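Local atomic coordinates of arginine decarboxylase, A207R protein (Paramecium bursaria Chlorella virus 1, PDB entry 2NVA), a protein that catalyses the decarboxylation of arginine to agmatine, using pyridoxal 5'-phosphate as cofactor. Residues 153-156 and 157-161; 193-196 and 197-201; 235-238 and 239-243. One frame throughout, in Å; residues are numbered along the deposited sequence.

Contact 1 of 3, residues 153-156 and 157-161; sequences EDEI and RHLLE
E155 O accepts a hydrogen bond from L159 N at 3.0 Å, in a nearly straight bond (N-H...O 164°). The L159 side chain also lies against this oxygen, with its CG 3.4 Å from E155 O. One residue on, L160 N donates to I156 O at 3.1 Å. The I156 and L160 side chains run alongside each other. The branch that touches is CG2 of I156, 3.6 Å from CD1 of L160. These bonds form the first turn of helix 156-165, an outer helix of the TIM barrel that follows strand 129-133. Both I156 and L160 pack on L132 of that strand. Two waters bridge i to i+4 backbone pairs here: one links E153 O to R157 N, the other D154 O to H158 N. The straight chain of R157 brings NE beside E161, where it forms a salt bridge with E161 OE1 at 3.1 Å. The nitrogen meets OE1 from above the carboxylate plane. NH1 of R157 forms a salt bridge with E200 and a hydrogen bond with S203, both on helix 184-204. E155 OE2 accepts a hydrogen bond from N152 N and also forms a salt bridge with R274 of the second subunit.

Contact 2 of 3, residues 193-196 and 197-201; sequences SSKE and AFNEA
A197 N donates a hydrogen bond to S193 O at 3.0 Å. The CB of A197 sits 3.6 Å from S194 O, so the small methyl lies close against the preceding turn. F198 N then bonds to S194 O at 2.8 Å. The CB of F198 comes within 3.2 Å of K195 O, while its ring points off this turn and meets F242 edge-to-face. N199 N bonds to K195 O at 2.9 Å, and here the side chains meet as well. K195 has CG anti to the backbone N (chi1 179°), and a turn at chi2 (55°) swings CE across the amide of N199. OD1 of N199 lies 3.4 Å from CE of K195. The chains pass at a slant, and NZ of K195 hydrogen-bonds to F241 O. E200 N reaches E196 O at 3.2 Å, the longest of these four backbone bonds. A bend at chi2 (-84°) turns the E200 carboxylate toward R157 of helix 156-165, with which OE2 forms a salt bridge. A201 closes the next turn, with its N bonded to A197 O. This is a regular run of i to i+4 bonds within helix 184-204. A197 and S194 pack on I173 of strand 170-174, and the helix is the crossover of the beta-alpha-beta unit 170-174, 184-204, 210-212 in the pyridoxal-binding TIM barrel.

Contact 3 of 3, residues 235-238 and 239-243; sequences NDAI and KDFFP
I238, K239 and A237 carry most of this contact, at the C-terminal end of helix 229-241. I238 O accepts a hydrogen bond from F242 N at 2.7 Å, a short bond bent to 144° at the hydrogen. F242 is the first residue to leave helical backbone angles, yet its N-H still completes the last turn. The next nitrogen, that of P243, lies near the same oxygen but has no hydrogen to give. The side chain of I238 stands beside this end of the chain, with CG2 4.0 Å from F242 O.

K239 is joined to the preceding turn by its backbone N, which bonds to N235 O at 3.0 Å. Its side chain starts extended, then folds at chi3 (92°) and chi4. This fold returns NZ to the helix surface between two acids. NZ forms a salt bridge with D240 OD1, whose hydrogen bond is weak at 3.3 Å. D236 OD1 is farther from NZ, at 4.4 Å, beyond a salt bridge but probably still an attractive neighbour for the ammonium.

A237 O accepts a hydrogen bond from F241 N, and CD2 of the F241 ring lies 3.2 Å from the same oxygen. The CB of D240 lies above one face of this ring, 3.9 Å from its plane and toward the rim.

Around the contact, A237 packs on Y188 and I191 of helix 184-204, D240 OD2 is hydrogen-bonded to the Y188 hydroxyl, and the F241 ring meets that of Y188 with the planes at about 70°. I238 also touches I191, and together with F242 it reaches L211 of strand 210-212. N235 ND2 bonds to L37 O at the end of helix 24-37, and F242 O accepts a hydrogen bond from R40 NH1, in the loop before strand 41-46.

In the fold
The three contacts follow one another along the chain, and none nests in or crosses another. Each spans about one helical turn and closes no long loop. Contact 1 lies at the start of helix 156-165, between strands 129-133 and 170-174. Contact 2 lies within the helix between 170-174 and 210-212. Contact 3 ends the helix between 210-212 and 248-251. Contact 2 is the middle member. L160 CD1 lies 4.0 Å from A197 O on the side of contact 1, and K195 CA lies 3.5 Å from F242 CZ on the side of contact 3. Contacts 1 and 3 do not touch; their nearest atoms are about 12 Å apart. Together they mark three successive helices on the outside of the barrel.

Contact 1 of 3, residues 153-156 and 157-161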
# COMPACT_ATOMS: atom_id res chain seq x y z
N GLU A 153 17.79 -10.88 24.67
CA GLU A 153 18.21 -11.93 25.61
C GLU A 153 18.27 -11.39 27.05
O GLU A 153 17.91 -12.10 28.01
CB GLU A 153 19.55 -12.56 25.22
CG GLU A 153 19.81 -13.89 25.95
CD GLU A 153 21.25 -14.35 25.89
OE1 GLU A 153 21.82 -14.44 24.78
OE2 GLU A 153 21.83 -14.61 26.97
N ASP A 154 18.69 -10.14 27.20
CA ASP A 154 18.89 -9.58 28.53
C ASP A 154 17.62 -9.23 29.31
O ASP A 154 17.68 -8.92 30.49
CB ASP A 154 19.86 -8.40 28.48
CG ASP A 154 19.32 -7.20 27.71
OD1 ASP A 154 20.12 -6.31 27.41
OD2 ASP A 154 18.10 -7.11 27.41
N GLU A 155 16.46 -9.27 28.66
CA GLU A 155 15.23 -8.99 29.39
C GLU A 155 14.32 -10.21 29.56
O GLU A 155 13.24 -10.09 30.13
CB GLU A 155 14.46 -7.85 28.74
CG GLU A 155 14.32 -8.02 27.28
CD GLU A 155 13.59 -6.88 26.58
OE1 GLU A 155 13.11 -5.92 27.25
OE2 GLU A 155 13.49 -6.95 25.34
N ILE A 156 14.76 -11.37 29.05
CA ILE A 156 13.96 -12.59 29.13
C ILE A 156 13.56 -12.91 30.58
O ILE A 156 12.36 -13.06 30.88
CB ILE A 156 14.68 -13.84 28.48
CG1 ILE A 156 14.92 -13.66 26.96
CG2 ILE A 156 13.89 -15.14 28.72
CD1 ILE A 156 13.73 -12.99 26.28
N ARG A 157 14.55 -13.01 31.48
CA ARG A 157 14.24 -13.35 32.87
C ARG A 157 13.31 -12.34 33.54
O ARG A 157 12.35 -12.71 34.22
CB ARG A 157 15.50 -13.60 33.72
CG ARG A 157 15.11 -14.32 35.00
CD ARG A 157 16.25 -14.66 35.94
NE ARG A 157 15.67 -15.25 37.15
CZ ARG A 157 15.43 -16.55 37.32
NH1 ARG A 157 15.73 -17.44 36.38
NH2 ARG A 157 14.89 -16.97 38.47
N HIS A 158 13.60 -11.05 33.34
CA HIS A 158 12.78 -9.98 33.89
C HIS A 158 11.31 -10.10 33.47
O HIS A 158 10.41 -10.00 34.30
CB HIS A 158 13.32 -8.60 33.47
CG HIS A 158 12.36 -7.48 33.72
ND1 HIS A 158 12.13 -6.96 34.98
CD2 HIS A 158 11.54 -6.80 32.88
CE1 HIS A 158 11.21 -6.01 34.90
NE2 HIS A 158 10.84 -5.89 33.63
N LEU A 159 11.08 -10.31 32.17
CA LEU A 159 9.72 -10.40 31.63
C LEU A 159 8.97 -11.61 32.20
O LEU A 159 7.79 -11.53 32.50
CB LEU A 159 9.75 -10.47 30.11
CG LEU A 159 10.09 -9.15 29.40
CD1 LEU A 159 10.19 -9.41 27.91
CD2 LEU A 159 9.05 -8.06 29.67
N LEU A 160 9.68 -12.72 32.35
CA LEU A 160 9.11 -13.94 32.90
C LEU A 160 8.77 -13.76 34.38
O LEU A 160 7.75 -14.27 34.84
CB LEU A 160 10.04 -15.13 32.69
CG LEU A 160 10.24 -15.55 31.22
CD1 LEU A 160 11.44 -16.46 31.08
CD2 LEU A 160 8.99 -16.21 30.65
N GLU A 161 9.62 -13.03 35.10
CA GLU A 161 9.38 -12.75 36.51
C GLU A 161 8.21 -11.82 36.69
O GLU A 161 7.41 -11.98 37.61
CB GLU A 161 10.63 -12.15 37.14
CG GLU A 161 11.72 -13.18 37.40
CD GLU A 161 13.03 -12.56 37.89
OE1 GLU A 161 13.79 -13.28 38.59
OE2 GLU A 161 13.32 -11.37 37.59
O HOH W 1 17.33 -12.74 30.73
O HOH W 2 16.25 -10.20 32.69

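Contact 2 of 3, residues 193-196 and 197-201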
# COMPACT_ATOMS: atom_id res chain seq x y z
N SER A 193 18.09 -21.02 21.26
CA SER A 193 17.84 -19.88 22.14
C SER A 193 16.50 -20.02 22.85
O SER A 193 16.34 -19.57 23.99
CB SER A 193 17.86 -18.57 21.34
OG SER A 193 19.15 -18.32 20.81
N SER A 194 15.53 -20.62 22.17
CA SER A 194 14.20 -20.83 22.73
C SER A 194 14.24 -21.82 23.89
O SER A 194 13.53 -21.65 24.88
CB SER A 194 13.24 -21.31 21.65
OG SER A 194 13.03 -20.30 20.67
N LYS A 195 15.07 -22.87 23.75
CA LYS A 195 15.25 -23.83 24.84
C LYS A 195 15.85 -23.14 26.06
O LYS A 195 15.47 -23.44 27.20
CB LYS A 195 16.12 -25.01 24.40
CG LYS A 195 16.39 -26.08 25.48
CD LYS A 195 15.10 -26.63 26.09
CE LYS A 195 15.40 -27.67 27.19
NZ LYS A 195 15.93 -28.96 26.63
N GLU A 196 16.78 -22.22 25.83
CA GLU A 196 17.39 -21.47 26.91
C GLU A 196 16.35 -20.58 27.60
O GLU A 196 16.37 -20.45 28.82
CB GLU A 196 18.56 -20.63 26.41
CG GLU A 196 19.74 -21.49 25.94
CD GLU A 196 20.80 -20.72 25.16
OE1 GLU A 196 20.58 -19.53 24.83
OE2 GLU A 196 21.87 -21.33 24.86
N ALA A 197 15.46 -19.98 26.82
CA ALA A 197 14.36 -19.19 27.39
C ALA A 197 13.34 -20.08 28.14
O ALA A 197 12.82 -19.70 29.19
CB ALA A 197 13.68 -18.36 26.30
N PHE A 198 13.07 -21.24 27.57
CA PHE A 198 12.19 -22.25 28.17
C PHE A 198 12.70 -22.59 29.57
O PHE A 198 11.92 -22.65 30.54
CB PHE A 198 12.24 -23.49 27.28
CG PHE A 198 11.01 -24.33 27.31
CD1 PHE A 198 9.94 -24.06 26.45
CD2 PHE A 198 10.96 -25.46 28.13
CE1 PHE A 198 8.82 -24.86 26.44
CE2 PHE A 198 9.83 -26.28 28.13
CZ PHE A 198 8.75 -25.97 27.27
N ASN A 199 14.02 -22.80 29.67
CA ASN A 199 14.68 -23.13 30.93
C ASN A 199 14.66 -21.99 31.96
O ASN A 199 14.61 -22.26 33.16
CB ASN A 199 16.11 -23.64 30.69
CG ASN A 199 16.14 -25.02 30.01
OD1 ASN A 199 15.14 -25.77 30.01
ND2 ASN A 199 17.27 -25.35 29.42
N GLU A 200 14.69 -20.74 31.49
CA GLU A 200 14.53 -19.58 32.36
C GLU A 200 13.11 -19.51 32.92
O GLU A 200 12.92 -19.21 34.10
CB GLU A 200 14.81 -18.28 31.61
CG GLU A 200 16.27 -18.06 31.31
CD GLU A 200 17.04 -17.44 32.46
OE1 GLU A 200 18.07 -16.79 32.17
OE2 GLU A 200 16.64 -17.57 33.64
N ALA A 201 12.13 -19.82 32.07
CA ALA A 201 10.72 -19.83 32.47
C ALA A 201 10.46 -20.87 33.56
O ALA A 201 9.75 -20.59 34.54
CB ALA A 201 9.79 -20.04 31.26

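Contact 3 of 3, residues 235-238 and 239-243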
# COMPACT_ATOMS: atom_id res chain seq x y z
N ASN A 235 13.76 -29.97 12.07
CA ASN A 235 13.50 -31.22 12.81
C ASN A 235 14.69 -31.71 13.62
O ASN A 235 14.50 -32.27 14.70
CB ASN A 235 12.97 -32.32 11.89
CG ASN A 235 11.57 -31.99 11.34
OD1 ASN A 235 10.83 -31.22 11.95
ND2 ASN A 235 11.22 -32.57 10.20
N ASP A 236 15.91 -31.50 13.11
CA ASP A 236 17.14 -31.82 13.86
C ASP A 236 17.23 -30.97 15.11
O ASP A 236 17.57 -31.45 16.19
CB ASP A 236 18.39 -31.59 13.02
CG ASP A 236 18.57 -32.63 11.93
OD1 ASP A 236 18.04 -33.76 12.07
OD2 ASP A 236 19.28 -32.32 10.91
N ALA A 237 16.90 -29.69 14.98
CA ALA A 237 16.91 -28.78 16.12
C ALA A 237 15.84 -29.14 17.15
O ALA A 237 16.09 -29.06 18.35
CB ALA A 237 16.77 -27.32 15.66
N ILE A 238 14.66 -29.56 16.68
CA ILE A 238 13.57 -30.00 17.56
C ILE A 238 14.06 -31.21 18.36
O ILE A 238 13.89 -31.26 19.58
CB ILE A 238 12.23 -30.34 16.79
CG1 ILE A 238 11.65 -29.14 16.00
CG2 ILE A 238 11.15 -30.91 17.75
CD1 ILE A 238 11.92 -27.79 16.70
N LYS A 239 14.68 -32.17 17.66
CA LYS A 239 15.24 -33.35 18.30
C LYS A 239 16.35 -33.03 19.32
O LYS A 239 16.41 -33.65 20.38
CB LYS A 239 15.77 -34.33 17.25
CG LYS A 239 16.03 -35.74 17.77
CD LYS A 239 16.59 -36.64 16.68
CE LYS A 239 18.13 -36.63 16.66
NZ LYS A 239 18.67 -35.33 16.13
N ASP A 240 17.21 -32.06 18.99
CA ASP A 240 18.36 -31.75 19.84
C ASP A 240 17.96 -31.01 21.11
O ASP A 240 18.59 -31.21 22.17
CB ASP A 240 19.38 -30.90 19.08
CG ASP A 240 20.13 -31.67 18.03
OD1 ASP A 240 20.00 -32.93 17.99
OD2 ASP A 240 20.89 -31.04 17.26
N PHE A 241 16.93 -30.16 21.02
CA PHE A 241 16.58 -29.27 22.13
C PHE A 241 15.22 -29.50 22.77
O PHE A 241 15.03 -29.15 23.93
CB PHE A 241 16.71 -27.80 21.71
CG PHE A 241 18.07 -27.47 21.19
CD1 PHE A 241 19.16 -27.39 22.05
CD2 PHE A 241 18.27 -27.26 19.82
CE1 PHE A 241 20.43 -27.10 21.57
CE2 PHE A 241 19.53 -26.95 19.33
CZ PHE A 241 20.62 -26.88 20.21
N PHE A 242 14.28 -30.07 22.02
CA PHE A 242 12.96 -30.37 22.54
C PHE A 242 12.55 -31.81 22.21
O PHE A 242 11.48 -32.03 21.61
CB PHE A 242 11.93 -29.37 21.99
CG PHE A 242 12.14 -27.94 22.43
CD1 PHE A 242 11.47 -27.44 23.53
CD2 PHE A 242 12.97 -27.09 21.71
CE1 PHE A 242 11.64 -26.11 23.93
CE2 PHE A 242 13.16 -25.77 22.10
CZ PHE A 242 12.49 -25.28 23.21
N PRO A 243 13.38 -32.80 22.62
CA PRO A 243 13.07 -34.21 22.33
C PRO A 243 11.80 -34.77 23.01
O PRO A 243 11.22 -35.75 22.50
CB PRO A 243 14.32 -34.97 22.80
CG PRO A 243 14.95 -34.10 23.81
CD PRO A 243 14.65 -32.68 23.38